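Local coordinates for protein lactose Operon Repressor (Escherichia coli, PDB 1JYE) that represses transcription of the lactose operon by binding operator DNA, and lets go of it when an inducer sugar binds to its core, at residues E105-A110 against I124-D129; V150-P155 against N316-V321; S162-T167 against H202-R207; R195-G200 against L243-Q248. The protein carries 1 engineered substitution. One frame throughout, in Å; residues are numbered along the deposited sequence.

How the contacts relate
The four contacts run from one subdomain of the repressor core to the other, as expected of a periplasmic-binding-protein fold. Contact 1 is buried between helix 104-115 and the strand 122-125 end of the first parallel sheet, and contact 2 lies by the connecting strands, their centres about 17 Å apart. Contacts 3 and 4 share helix 192-207 in the second subdomain, with centres about 10 Å apart. Contact 2 reaches contact 3 through Asp-152 OD1 and His-163 NE2, 2.9 Å apart, while Thr-167 of contact 3 packs on the backbone of Arg-197 in contact 4. Glycerol is bound at contact 4, in what is probably the inducer cleft; contacts 1 and 4 have centres about 21 Å apart.

Contact 1. Residues E105-A110 against I124-D129; sequences EACKTA and INYPLD. Unlike the reference sequence in segment 105-110: Thr-109 (reference Ala).
With chi1 of Cys-107 at -166°, its sulfur swings away from the backbone N and out from helix 104-115; Tyr-126, its CG likewise opposite its own backbone N (chi1 -175°), sends its ring forward from the other segment to meet it. SG lies 3.9 Å from Tyr-126 CD2, and Cys-107 CB follows at 4.0 Å from the same ring carbon, so it is one flank of the tyrosine that is touched. The sulfur is 4.7 Å from the Tyr-126 ring centroid, 46° off the ring normal: a sulfur-aromatic contact of oblique geometry. On the opposite side of the ring plane sits Pro-127, whose CD is offset toward the rim, while CD2 of Leu-128 lies at the ring edge, in its plane.

The packing principle illustrated here is that of a beta-alpha-beta crossover in a parallel sheet. Helix 104-115 joins strand 93-98 to strand 122-125, and the first turns of the helix come down beside the loop that leaves the second strand. A single thiol makes the contact between the two segments. Besides the tyrosine, Cys-107 SG touches Ile-124 CG2 at 4.0 Å and Leu-128 CD1 at 4.2 Å, so three residues of one segment gather round one sulfur of the other. Val-136 of helix 130-139 touches both Cys-107 and Leu-128, and Leu-128 also reaches Phe-147 on strand 145-147. Just beyond, Asp-129 caps the start of helix 130-139 by accepting from Asp-132 N through OD1.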
loop_
_atom_site.group_PDB
_atom_site.type_symbol
_atom_site.label_atom_id
_atom_site.label_comp_id
_atom_site.label_asym_id
_atom_site.label_seq_id
_atom_site.Cartn_x
_atom_site.Cartn_y
_atom_site.Cartn_z
ATOM N N GLU A 105 -14.707 -15.949 -13.780
ATOM C CA GLU A 105 -14.265 -17.329 -13.612
ATOM C C GLU A 105 -13.125 -17.420 -12.602
ATOM O O GLU A 105 -13.065 -18.356 -11.809
ATOM C CB GLU A 105 -13.810 -17.916 -14.950
ATOM C CG GLU A 105 -14.920 -18.056 -15.978
ATOM C CD GLU A 105 -16.120 -18.805 -15.436
ATOM O OE1 GLU A 105 -15.924 -19.865 -14.807
ATOM O OE2 GLU A 105 -17.261 -18.336 -15.643
ATOM N N ALA A 106 -12.224 -16.445 -12.641
ATOM C CA ALA A 106 -11.093 -16.416 -11.721
ATOM C C ALA A 106 -11.606 -16.246 -10.295
ATOM O O ALA A 106 -11.077 -16.846 -9.358
ATOM C CB ALA A 106 -10.154 -15.271 -12.082
ATOM N N CYS A 107 -12.645 -15.430 -10.135
ATOM C CA CYS A 107 -13.219 -15.193 -8.816
ATOM C C CYS A 107 -13.966 -16.433 -8.341
ATOM O O CYS A 107 -13.911 -16.786 -7.166
ATOM C CB CYS A 107 -14.166 -13.989 -8.853
ATOM S SG CYS A 107 -14.609 -13.360 -7.213
ATOM N N LYS A 108 -14.667 -17.098 -9.256
ATOM C CA LYS A 108 -15.395 -18.309 -8.897
ATOM C C LYS A 108 -14.421 -19.378 -8.412
ATOM O O LYS A 108 -14.712 -20.119 -7.475
ATOM C CB LYS A 108 -16.184 -18.832 -10.097
ATOM C CG LYS A 108 -17.371 -17.966 -10.470
ATOM C CD LYS A 108 -18.057 -18.493 -11.720
ATOM C CE LYS A 108 -19.319 -17.713 -12.018
ATOM N NZ LYS A 108 -20.301 -17.860 -10.913
ATOM N N THR A 109 -13.264 -19.455 -9.057
ATOM C CA THR A 109 -12.252 -20.432 -8.676
ATOM C C THR A 109 -11.763 -20.136 -7.261
ATOM O O THR A 109 -11.603 -21.045 -6.444
ATOM C CB THR A 109 -11.058 -20.402 -9.653
ATOM O OG1 THR A 109 -11.496 -20.836 -10.948
ATOM C CG2 THR A 109 -9.937 -21.317 -9.167
ATOM N N ALA A 110 -11.534 -18.858 -6.974
ATOM C CA ALA A 110 -11.077 -18.455 -5.650
ATOM C C ALA A 110 -12.108 -18.868 -4.605
ATOM O O ALA A 110 -11.762 -19.418 -3.558
ATOM C CB ALA A 110 -10.854 -16.946 -5.607
ATOM N N ILE A 124 -16.211 -10.966 -0.482
ATOM C CA ILE A 124 -15.718 -10.838 -1.849
ATOM C C ILE A 124 -15.257 -9.404 -2.097
ATOM O O ILE A 124 -16.067 -8.505 -2.350
ATOM C CB ILE A 124 -16.823 -11.205 -2.870
ATOM C CG1 ILE A 124 -17.463 -12.550 -2.499
ATOM C CG2 ILE A 124 -16.231 -11.280 -4.272
ATOM C CD1 ILE A 124 -16.508 -13.730 -2.518
ATOM N N ASN A 125 -13.946 -9.201 -2.016
ATOM C CA ASN A 125 -13.334 -7.890 -2.211
ATOM C C ASN A 125 -12.705 -7.855 -3.604
ATOM O O ASN A 125 -11.501 -7.652 -3.757
ATOM C CB ASN A 125 -12.272 -7.678 -1.126
ATOM C CG ASN A 125 -11.690 -6.284 -1.142
ATOM O OD1 ASN A 125 -12.421 -5.299 -1.228
ATOM N ND2 ASN A 125 -10.364 -6.193 -1.043
ATOM N N TYR A 126 -13.547 -8.040 -4.618
ATOM C CA TYR A 126 -13.112 -8.089 -6.009
ATOM C C TYR A 126 -14.191 -7.421 -6.872
ATOM O O TYR A 126 -15.377 -7.662 -6.673
ATOM C CB TYR A 126 -12.942 -9.558 -6.404
ATOM C CG TYR A 126 -12.370 -9.783 -7.779
ATOM C CD1 TYR A 126 -11.002 -9.659 -8.017
ATOM C CD2 TYR A 126 -13.198 -10.116 -8.848
ATOM C CE1 TYR A 126 -10.473 -9.861 -9.290
ATOM C CE2 TYR A 126 -12.682 -10.320 -10.124
ATOM C CZ TYR A 126 -11.320 -10.191 -10.338
ATOM O OH TYR A 126 -10.811 -10.390 -11.600
ATOM N N PRO A 127 -13.792 -6.584 -7.847
ATOM C CA PRO A 127 -14.768 -5.898 -8.706
ATOM C C PRO A 127 -15.580 -6.817 -9.615
ATOM O O PRO A 127 -15.026 -7.540 -10.438
ATOM C CB PRO A 127 -13.900 -4.914 -9.486
ATOM C CG PRO A 127 -12.621 -5.673 -9.648
ATOM C CD PRO A 127 -12.414 -6.279 -8.273
ATOM N N LEU A 128 -16.901 -6.772 -9.469
ATOM C CA LEU A 128 -17.785 -7.621 -10.266
ATOM C C LEU A 128 -19.009 -6.855 -10.750
ATOM O O LEU A 128 -19.616 -6.115 -9.981
ATOM C CB LEU A 128 -18.253 -8.810 -9.424
ATOM C CG LEU A 128 -17.190 -9.827 -9.010
ATOM C CD1 LEU A 128 -17.689 -10.649 -7.835
ATOM C CD2 LEU A 128 -16.852 -10.719 -10.202
ATOM N N ASP A 129 -19.380 -7.028 -12.017
ATOM C CA ASP A 129 -20.565 -6.337 -12.505
ATOM C C ASP A 129 -21.797 -7.081 -11.994
ATOM O O ASP A 129 -21.668 -8.099 -11.314
ATOM C CB ASP A 129 -20.565 -6.210 -14.042
ATOM C CG ASP A 129 -20.780 -7.531 -14.765
ATOM O OD1 ASP A 129 -21.075 -8.558 -14.124
ATOM O OD2 ASP A 129 -20.664 -7.527 -16.011
#

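Contact 2. Residues V150-P155 against N316-V321; sequences VSDQTP and NQLLPV
Van der Waals packing accounts for what Asp-152 makes with the strand: its CB lies 3.4 Å from OD1 and 3.6 Å from ND2 of Asn-316, close to both ends of the amide. The same CB lies 3.8 Å from Leu-318 CD2, and both methyls of that leucine are 4.0 Å from Asp-152 OD2, the two side chains running at a slant to each other. Chi1 of Asp-152, 51°, wedges CG between the backbone N and the carbonyl carbon and carries the carboxylate over the leucine.

The polar bonds of these side chains lead elsewhere. Asp-152 OD1 is hydrogen-bonded to His-163 NE2 at the start of helix 163-177, and Asn-316 ND2 to Ser-158 OG on the adjoining strand.

Backbone turns give the loop its shape. Ser-151 OG accepts from Gln-153 N at 3.1 Å, an ST turn, within a type I beta turn from Ser-151 to Thr-154. Such a turn laid against strand 316-324, beside strand 158-161 to which that strand pairs in parallel, is consistent with the hinge of a periplasmic-binding-protein fold, where the chain crosses between subdomains.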
loop_
_atom_site.group_PDB
_atom_site.type_symbol
_atom_site.label_atom_id
_atom_site.label_comp_id
_atom_site.label_asym_id
_atom_site.label_seq_id
_atom_site.Cartn_x
_atom_site.Cartn_y
_atom_site.Cartn_z
ATOM N N VAL A 150 -18.927 -3.796 -5.836
ATOM C CA VAL A 150 -20.008 -4.011 -6.790
ATOM C C VAL A 150 -20.856 -2.747 -6.857
ATOM O O VAL A 150 -20.577 -1.763 -6.170
ATOM C CB VAL A 150 -20.930 -5.163 -6.326
ATOM C CG1 VAL A 150 -20.194 -6.483 -6.382
ATOM C CG2 VAL A 150 -21.417 -4.898 -4.893
ATOM N N SER A 151 -21.883 -2.778 -7.698
ATOM C CA SER A 151 -22.807 -1.660 -7.799
ATOM C C SER A 151 -23.785 -1.872 -6.654
ATOM O O SER A 151 -24.035 -3.009 -6.262
ATOM C CB SER A 151 -23.572 -1.711 -9.121
ATOM O OG SER A 151 -24.705 -0.864 -9.068
ATOM N N ASP A 152 -24.344 -0.794 -6.117
ATOM C CA ASP A 152 -25.293 -0.939 -5.022
ATOM C C ASP A 152 -26.668 -1.376 -5.526
ATOM O O ASP A 152 -27.595 -1.568 -4.740
ATOM C CB ASP A 152 -25.395 0.369 -4.227
ATOM C CG ASP A 152 -25.639 1.580 -5.108
ATOM O OD1 ASP A 152 -24.879 1.780 -6.079
ATOM O OD2 ASP A 152 -26.585 2.343 -4.815
ATOM N N GLN A 153 -26.786 -1.546 -6.840
ATOM C CA GLN A 153 -28.044 -1.967 -7.445
ATOM C C GLN A 153 -28.129 -3.485 -7.591
ATOM O O GLN A 153 -29.212 -4.033 -7.784
ATOM C CB GLN A 153 -28.216 -1.314 -8.819
ATOM C CG GLN A 153 -28.351 0.201 -8.777
ATOM C CD GLN A 153 -29.521 0.654 -7.925
ATOM O OE1 GLN A 153 -30.650 0.197 -8.109
ATOM N NE2 GLN A 153 -29.258 1.561 -6.991
ATOM N N THR A 154 -26.989 -4.162 -7.499
ATOM C CA THR A 154 -26.970 -5.616 -7.629
ATOM C C THR A 154 -27.621 -6.253 -6.402
ATOM O O THR A 154 -27.266 -5.940 -5.266
ATOM C CB THR A 154 -25.530 -6.130 -7.788
ATOM O OG1 THR A 154 -24.892 -5.408 -8.850
ATOM C CG2 THR A 154 -25.526 -7.618 -8.126
ATOM N N PRO A 155 -28.588 -7.161 -6.623
ATOM C CA PRO A 155 -29.329 -7.865 -5.571
ATOM C C PRO A 155 -28.576 -8.928 -4.779
ATOM O O PRO A 155 -28.951 -10.103 -4.785
ATOM C CB PRO A 155 -30.514 -8.449 -6.331
ATOM C CG PRO A 155 -29.893 -8.809 -7.637
ATOM C CD PRO A 155 -29.062 -7.577 -7.956
ATOM N N ASN A 316 -27.880 -4.148 0.324
ATOM C CA ASN A 316 -26.736 -3.253 0.271
ATOM C C ASN A 316 -26.750 -2.122 1.285
ATOM O O ASN A 316 -27.805 -1.599 1.648
ATOM C CB ASN A 316 -26.615 -2.644 -1.128
ATOM C CG ASN A 316 -25.669 -1.452 -1.167
ATOM O OD1 ASN A 316 -26.074 -0.308 -0.939
ATOM N ND2 ASN A 316 -24.398 -1.719 -1.438
ATOM N N GLN A 317 -25.554 -1.766 1.747
ATOM C CA GLN A 317 -25.365 -0.650 2.658
ATOM C C GLN A 317 -24.412 0.278 1.925
ATOM O O GLN A 317 -23.442 -0.177 1.309
ATOM C CB GLN A 317 -24.714 -1.070 3.986
ATOM C CG GLN A 317 -24.153 0.144 4.750
ATOM C CD GLN A 317 -23.595 -0.183 6.127
ATOM O OE1 GLN A 317 -23.107 -1.284 6.371
ATOM N NE2 GLN A 317 -23.645 0.794 7.030
ATOM N N LEU A 318 -24.704 1.573 1.973
ATOM C CA LEU A 318 -23.858 2.576 1.348
ATOM C C LEU A 318 -23.135 3.327 2.457
ATOM O O LEU A 318 -23.769 3.813 3.395
ATOM C CB LEU A 318 -24.701 3.572 0.553
ATOM C CG LEU A 318 -25.254 3.111 -0.791
ATOM C CD1 LEU A 318 -26.237 4.156 -1.321
ATOM C CD2 LEU A 318 -24.104 2.923 -1.765
ATOM N N LEU A 319 -21.812 3.409 2.357
ATOM C CA LEU A 319 -21.022 4.131 3.347
ATOM C C LEU A 319 -20.752 5.525 2.813
ATOM O O LEU A 319 -20.515 5.711 1.620
ATOM C CB LEU A 319 -19.694 3.422 3.610
ATOM C CG LEU A 319 -19.761 2.051 4.280
ATOM C CD1 LEU A 319 -18.346 1.503 4.439
ATOM C CD2 LEU A 319 -20.441 2.170 5.635
ATOM N N PRO A 320 -20.779 6.530 3.694
ATOM C CA PRO A 320 -20.528 7.904 3.261
ATOM C C PRO A 320 -19.070 8.187 2.915
ATOM O O PRO A 320 -18.162 7.450 3.310
ATOM C CB PRO A 320 -20.999 8.726 4.458
ATOM C CG PRO A 320 -20.631 7.844 5.616
ATOM C CD PRO A 320 -21.085 6.474 5.135
ATOM N N VAL A 321 -18.870 9.256 2.155
ATOM C CA VAL A 321 -17.545 9.717 1.770
ATOM C C VAL A 321 -17.568 11.215 2.034
ATOM O O VAL A 321 -18.634 11.794 2.266
ATOM C CB VAL A 321 -17.239 9.462 0.271
ATOM C CG1 VAL A 321 -17.238 7.963 -0.009
ATOM C CG2 VAL A 321 -18.267 10.178 -0.615
#

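Contact 3. Residues S162-T167 against H202-R207; sequences SHEDGT and HKYLTR
Tyr-204 and Glu-164 meet at about a right angle, the phenol pointing at one oxygen of a carboxylate whose plane stands 81° from that of the ring. OH donates to Glu-164 OE2 at 2.7 Å, arriving on the anti side and somewhat out of the carboxylate plane. Lys-203, lying across Glu-164 and extended to its tip, brings NZ to the same oxygen at 3.1 Å from well above that plane, 42° out of it, in a salt bridge. OE2 is thus gripped by two donors from neighbouring residues of one helix, and the ammonium together with the nearby helix start would probably favour the ionised glutamate. The glutamate chain is bent at chi2, which turns the carboxylate toward helix 192-207.

Thr-167 addresses the ring at its edge, near its plane, with OG1 3.5 Å from Tyr-204 CE2. That hydroxyl is committed to its own helix, donating to His-163 O at 2.8 Å, an acceptor it shares with Thr-167 N. A water donates to both Tyr-204 OH, at 3.1 Å, and Asp-165 OD2, giving the phenol a second link to the helix opposite. Asp-165 also donates from its backbone N to Ser-162 OG, the N-cap of helix 163-177.

The axes of the helical segments 163-167 and 202-207 pass 10.1 Å apart at a crossing angle of -52°. Leu-205 and His-202 of helix 192-207 pack on strand 182-186, and Leu-205 also touches Val-171 of helix 163-177. Two helices paired over one face of a parallel sheet are the layered alpha/beta arrangement of a periplasmic-binding-protein subdomain.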
loop_
_atom_site.group_PDB
_atom_site.type_symbol
_atom_site.label_atom_id
_atom_site.label_comp_id
_atom_site.label_asym_id
_atom_site.label_seq_id
_atom_site.Cartn_x
_atom_site.Cartn_y
_atom_site.Cartn_z
ATOM N N SER A 162 -20.404 5.471 -1.265
ATOM C CA SER A 162 -21.309 6.203 -2.139
ATOM C C SER A 162 -20.570 6.878 -3.295
ATOM O O SER A 162 -19.951 7.929 -3.120
ATOM C CB SER A 162 -22.076 7.260 -1.346
ATOM O OG SER A 162 -22.920 8.009 -2.208
ATOM N N HIS A 163 -20.634 6.268 -4.473
ATOM C CA HIS A 163 -19.994 6.833 -5.654
ATOM C C HIS A 163 -20.723 8.100 -6.104
ATOM O O HIS A 163 -20.110 9.013 -6.647
ATOM C CB HIS A 163 -19.973 5.799 -6.783
ATOM C CG HIS A 163 -21.282 5.106 -6.988
ATOM N ND1 HIS A 163 -22.254 5.583 -7.842
ATOM C CD2 HIS A 163 -21.794 3.987 -6.422
ATOM C CE1 HIS A 163 -23.307 4.787 -7.793
ATOM N NE2 HIS A 163 -23.054 3.811 -6.938
ATOM N N GLU A 164 -22.033 8.154 -5.877
ATOM C CA GLU A 164 -22.810 9.336 -6.255
ATOM C C GLU A 164 -22.295 10.552 -5.487
ATOM O O GLU A 164 -22.115 11.632 -6.053
ATOM C CB GLU A 164 -24.294 9.131 -5.929
ATOM C CG GLU A 164 -24.975 8.039 -6.740
ATOM C CD GLU A 164 -25.290 8.468 -8.161
ATOM O OE1 GLU A 164 -25.725 7.609 -8.954
ATOM O OE2 GLU A 164 -25.112 9.660 -8.485
ATOM N N ASP A 165 -22.054 10.369 -4.193
ATOM C CA ASP A 165 -21.577 11.462 -3.360
ATOM C C ASP A 165 -20.128 11.832 -3.661
ATOM O O ASP A 165 -19.791 13.008 -3.722
ATOM C CB ASP A 165 -21.736 11.100 -1.880
ATOM C CG ASP A 165 -23.191 11.092 -1.437
ATOM O OD1 ASP A 165 -23.518 10.413 -0.444
ATOM O OD2 ASP A 165 -24.009 11.784 -2.078
ATOM N N GLY A 166 -19.279 10.826 -3.856
ATOM C CA GLY A 166 -17.880 11.097 -4.140
ATOM C C GLY A 166 -17.654 11.857 -5.433
ATOM O O GLY A 166 -16.832 12.770 -5.487
ATOM N N THR A 167 -18.387 11.490 -6.483
ATOM C CA THR A 167 -18.237 12.163 -7.761
ATOM C C THR A 167 -18.884 13.546 -7.733
ATOM O O THR A 167 -18.349 14.494 -8.301
ATOM C CB THR A 167 -18.826 11.307 -8.912
ATOM O OG1 THR A 167 -20.201 11.000 -8.641
ATOM C CG2 THR A 167 -18.042 10.003 -9.048
ATOM N N HIS A 202 -19.445 12.237 -15.117
ATOM C CA HIS A 202 -20.197 12.706 -16.275
ATOM C C HIS A 202 -21.587 13.180 -15.890
ATOM O O HIS A 202 -22.067 14.186 -16.409
ATOM C CB HIS A 202 -20.292 11.603 -17.330
ATOM C CG HIS A 202 -19.056 11.469 -18.165
ATOM N ND1 HIS A 202 -18.618 12.470 -19.005
ATOM C CD2 HIS A 202 -18.167 10.457 -18.290
ATOM C CE1 HIS A 202 -17.512 12.079 -19.614
ATOM N NE2 HIS A 202 -17.217 10.861 -19.197
ATOM N N LYS A 203 -22.231 12.456 -14.982
ATOM C CA LYS A 203 -23.570 12.822 -14.535
ATOM C C LYS A 203 -23.594 14.221 -13.924
ATOM O O LYS A 203 -24.392 15.069 -14.320
ATOM C CB LYS A 203 -24.085 11.811 -13.507
ATOM C CG LYS A 203 -25.415 12.200 -12.871
ATOM C CD LYS A 203 -25.859 11.173 -11.839
ATOM C CE LYS A 203 -27.084 11.653 -11.079
ATOM N NZ LYS A 203 -27.545 10.661 -10.064
ATOM N N TYR A 204 -22.712 14.469 -12.963
ATOM C CA TYR A 204 -22.694 15.771 -12.315
ATOM C C TYR A 204 -22.125 16.900 -13.166
ATOM O O TYR A 204 -22.545 18.050 -13.025
ATOM C CB TYR A 204 -22.003 15.645 -10.954
ATOM C CG TYR A 204 -22.836 14.784 -10.029
ATOM C CD1 TYR A 204 -24.039 15.262 -9.501
ATOM C CD2 TYR A 204 -22.485 13.460 -9.768
ATOM C CE1 TYR A 204 -24.876 14.442 -8.749
ATOM C CE2 TYR A 204 -23.316 12.629 -9.013
ATOM C CZ TYR A 204 -24.510 13.126 -8.512
ATOM O OH TYR A 204 -25.353 12.307 -7.799
ATOM N N LEU A 205 -21.192 16.590 -14.063
ATOM C CA LEU A 205 -20.662 17.627 -14.940
ATOM C C LEU A 205 -21.814 18.054 -15.854
ATOM O O LEU A 205 -22.020 19.247 -16.090
ATOM C CB LEU A 205 -19.497 17.099 -15.784
ATOM C CG LEU A 205 -18.134 17.027 -15.086
ATOM C CD1 LEU A 205 -17.106 16.408 -16.018
ATOM C CD2 LEU A 205 -17.702 18.428 -14.668
ATOM N N THR A 206 -22.571 17.075 -16.340
ATOM C CA THR A 206 -23.708 17.356 -17.217
ATOM C C THR A 206 -24.751 18.189 -16.476
ATOM O O THR A 206 -25.313 19.134 -17.034
ATOM C CB THR A 206 -24.364 16.053 -17.722
ATOM O OG1 THR A 206 -23.413 15.306 -18.489
ATOM C CG2 THR A 206 -25.566 16.371 -18.610
ATOM N N ARG A 207 -25.007 17.848 -15.218
ATOM C CA ARG A 207 -25.979 18.596 -14.429
ATOM C C ARG A 207 -25.548 20.054 -14.283
ATOM O O ARG A 207 -26.383 20.945 -14.109
ATOM C CB ARG A 207 -26.155 17.968 -13.044
ATOM C CG ARG A 207 -26.942 16.663 -13.044
ATOM C CD ARG A 207 -27.340 16.281 -11.623
ATOM N NE ARG A 207 -28.197 15.102 -11.577
ATOM C CZ ARG A 207 -28.715 14.603 -10.460
ATOM N NH1 ARG A 207 -28.461 15.184 -9.295
ATOM N NH2 ARG A 207 -29.486 13.525 -10.505
HETATM O O HOH W 1 -24.951 12.682 -4.701
#

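Contact 4. Residues R195-G200 against L243-Q248; sequences RLRLAG and LVANDQ. With GOL (glycerol), chain B.
Arg-197 reaches from helix 192-207 to the backbone of Ala-245, and its CB already aims that way, CG standing opposite the backbone N at chi1 -168°. Beyond CG the chain runs on until CD, which passes 3.6 Å from Ala-245 O and 4.3 Å from Ala-245 CB. A bend at chi3 turns NE, and with it the guanidinium, toward Ala-245 O and the glycerol. NH1 carries the contact: it donates to Ala-245 O at 2.7 Å, with the donor in the carbonyl plane, though the N-H itself is bent to 136°. Arg-197 NH1 also donates to glycerol O2 at 2.8 Å. Arg-197 NH2 completes the grip by donating to glycerol O3 at 2.9 Å, a straighter bond at 166°. One flat cation thus ties a backbone carbonyl and two hydroxyls together, which should fix its rotation.

Asn-246 takes the other end of the glycerol, ND2 donating to O1 at 3.2 Å. The molecule, probably from the crystallisation liquor, is held further by Asp-274 and Gln-291; hydroxyls gathered by such polar groups are consistent with the sugar-binding cleft of this family, which inducer would occupy.

Tyr-273 adds a cation-pi contact to the arginine, and Thr-167 of helix 163-177 packs against Arg-197. Asn-246 is the N-cap of helix 247-259, its OD1 accepting from Met-249 N. The contact therefore sits where helix 192-207 faces the loop from the C-terminal end of strand 241-244 into helix 247-259, with strand 182-186 hydrogen-bonded alongside through Leu-185 to Leu-243 and Ala-245.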
loop_
_atom_site.group_PDB
_atom_site.type_symbol
_atom_site.label_atom_id
_atom_site.label_comp_id
_atom_site.label_asym_id
_atom_site.label_seq_id
_atom_site.Cartn_x
_atom_site.Cartn_y
_atom_site.Cartn_z
ATOM N N ARG A 195 -15.743 2.369 -13.241
ATOM C CA ARG A 195 -16.872 2.686 -14.110
ATOM C C ARG A 195 -17.909 3.555 -13.408
ATOM O O ARG A 195 -18.377 4.546 -13.971
ATOM C CB ARG A 195 -17.531 1.402 -14.626
ATOM C CG ARG A 195 -16.639 0.580 -15.554
ATOM C CD ARG A 195 -17.450 -0.443 -16.349
ATOM N NE ARG A 195 -18.113 -1.434 -15.504
ATOM C CZ ARG A 195 -17.576 -2.595 -15.139
ATOM N NH1 ARG A 195 -18.264 -3.433 -14.371
ATOM N NH2 ARG A 195 -16.354 -2.921 -15.539
ATOM N N LEU A 196 -18.273 3.186 -12.183
ATOM C CA LEU A 196 -19.252 3.963 -11.427
ATOM C C LEU A 196 -18.737 5.380 -11.204
ATOM O O LEU A 196 -19.497 6.351 -11.280
ATOM C CB LEU A 196 -19.536 3.299 -10.077
ATOM C CG LEU A 196 -20.270 1.957 -10.129
ATOM C CD1 LEU A 196 -20.274 1.326 -8.738
ATOM C CD2 LEU A 196 -21.695 2.169 -10.636
ATOM N N ARG A 197 -17.440 5.496 -10.935
ATOM C CA ARG A 197 -16.818 6.795 -10.701
ATOM C C ARG A 197 -16.855 7.655 -11.965
ATOM O O ARG A 197 -17.217 8.832 -11.915
ATOM C CB ARG A 197 -15.372 6.586 -10.229
ATOM C CG ARG A 197 -14.668 7.820 -9.667
ATOM C CD ARG A 197 -13.480 7.369 -8.802
ATOM N NE ARG A 197 -13.958 6.470 -7.755
ATOM C CZ ARG A 197 -13.203 5.624 -7.057
ATOM N NH1 ARG A 197 -11.895 5.540 -7.275
ATOM N NH2 ARG A 197 -13.769 4.839 -6.151
ATOM N N LEU A 198 -16.497 7.069 -13.103
ATOM C CA LEU A 198 -16.501 7.822 -14.353
ATOM C C LEU A 198 -17.924 8.241 -14.729
ATOM O O LEU A 198 -18.149 9.379 -15.145
ATOM C CB LEU A 198 -15.881 6.991 -15.482
ATOM C CG LEU A 198 -15.838 7.651 -16.868
ATOM C CD1 LEU A 198 -15.137 9.002 -16.787
ATOM C CD2 LEU A 198 -15.115 6.727 -17.845
ATOM N N ALA A 199 -18.881 7.331 -14.577
ATOM C CA ALA A 199 -20.272 7.643 -14.910
ATOM C C ALA A 199 -20.770 8.778 -14.028
ATOM O O ALA A 199 -21.509 9.657 -14.482
ATOM C CB ALA A 199 -21.148 6.411 -14.727
ATOM N N GLY A 200 -20.362 8.749 -12.763
ATOM C CA GLY A 200 -20.761 9.784 -11.826
ATOM C C GLY A 200 -20.218 11.144 -12.207
ATOM O O GLY A 200 -20.952 12.134 -12.162
ATOM N N LEU A 243 -10.150 15.811 -12.631
ATOM C CA LEU A 243 -10.762 14.921 -11.652
ATOM C C LEU A 243 -10.037 13.604 -11.923
ATOM O O LEU A 243 -10.097 13.078 -13.034
ATOM C CB LEU A 243 -12.267 14.774 -11.916
ATOM C CG LEU A 243 -13.101 15.962 -11.437
ATOM C CD1 LEU A 243 -14.472 15.945 -12.112
ATOM C CD2 LEU A 243 -13.235 15.913 -9.922
ATOM N N VAL A 244 -9.329 13.086 -10.921
ATOM C CA VAL A 244 -8.567 11.848 -11.086
ATOM C C VAL A 244 -9.146 10.725 -10.223
ATOM O O VAL A 244 -9.530 10.948 -9.075
ATOM C CB VAL A 244 -7.079 12.097 -10.745
ATOM C CG1 VAL A 244 -6.256 10.859 -11.047
ATOM C CG2 VAL A 244 -6.568 13.287 -11.554
ATOM N N ALA A 245 -9.190 9.517 -10.787
ATOM C CA ALA A 245 -9.802 8.359 -10.141
ATOM C C ALA A 245 -9.236 7.872 -8.810
ATOM O O ALA A 245 -9.928 7.176 -8.072
ATOM C CB ALA A 245 -9.888 7.199 -11.136
ATOM N N ASN A 246 -7.982 8.187 -8.516
ATOM C CA ASN A 246 -7.437 7.823 -7.212
ATOM C C ASN A 246 -6.232 8.688 -6.910
ATOM O O ASN A 246 -5.731 9.391 -7.785
ATOM C CB ASN A 246 -7.157 6.303 -7.097
ATOM C CG ASN A 246 -5.859 5.861 -7.752
ATOM O OD1 ASN A 246 -5.281 6.561 -8.574
ATOM N ND2 ASN A 246 -5.409 4.656 -7.392
ATOM N N ASP A 247 -5.789 8.676 -5.660
ATOM C CA ASP A 247 -4.677 9.523 -5.270
ATOM C C ASP A 247 -3.355 9.200 -5.949
ATOM O O ASP A 247 -2.588 10.105 -6.266
ATOM C CB ASP A 247 -4.514 9.500 -3.747
ATOM C CG ASP A 247 -5.685 10.148 -3.028
ATOM O OD1 ASP A 247 -6.462 10.881 -3.685
ATOM O OD2 ASP A 247 -5.826 9.939 -1.806
ATOM N N GLN A 248 -3.081 7.924 -6.184
ATOM C CA GLN A 248 -1.830 7.563 -6.835
ATOM C C GLN A 248 -1.786 8.069 -8.273
ATOM O O GLN A 248 -0.765 8.586 -8.712
ATOM C CB GLN A 248 -1.621 6.053 -6.776
ATOM C CG GLN A 248 -1.230 5.577 -5.386
ATOM C CD GLN A 248 -1.433 4.095 -5.208
ATOM O OE1 GLN A 248 -2.563 3.622 -5.121
ATOM N NE2 GLN A 248 -0.335 3.347 -5.162
HETATM C C1 GOL B . -8.590 2.639 -5.913
HETATM O O1 GOL B . -7.464 3.317 -5.371
HETATM C C2 GOL B . -9.860 3.076 -5.183
HETATM O O2 GOL B . -10.106 4.451 -5.429
HETATM C C3 GOL B . -11.057 2.251 -5.645
HETATM O O3 GOL B . -12.229 2.708 -4.985
#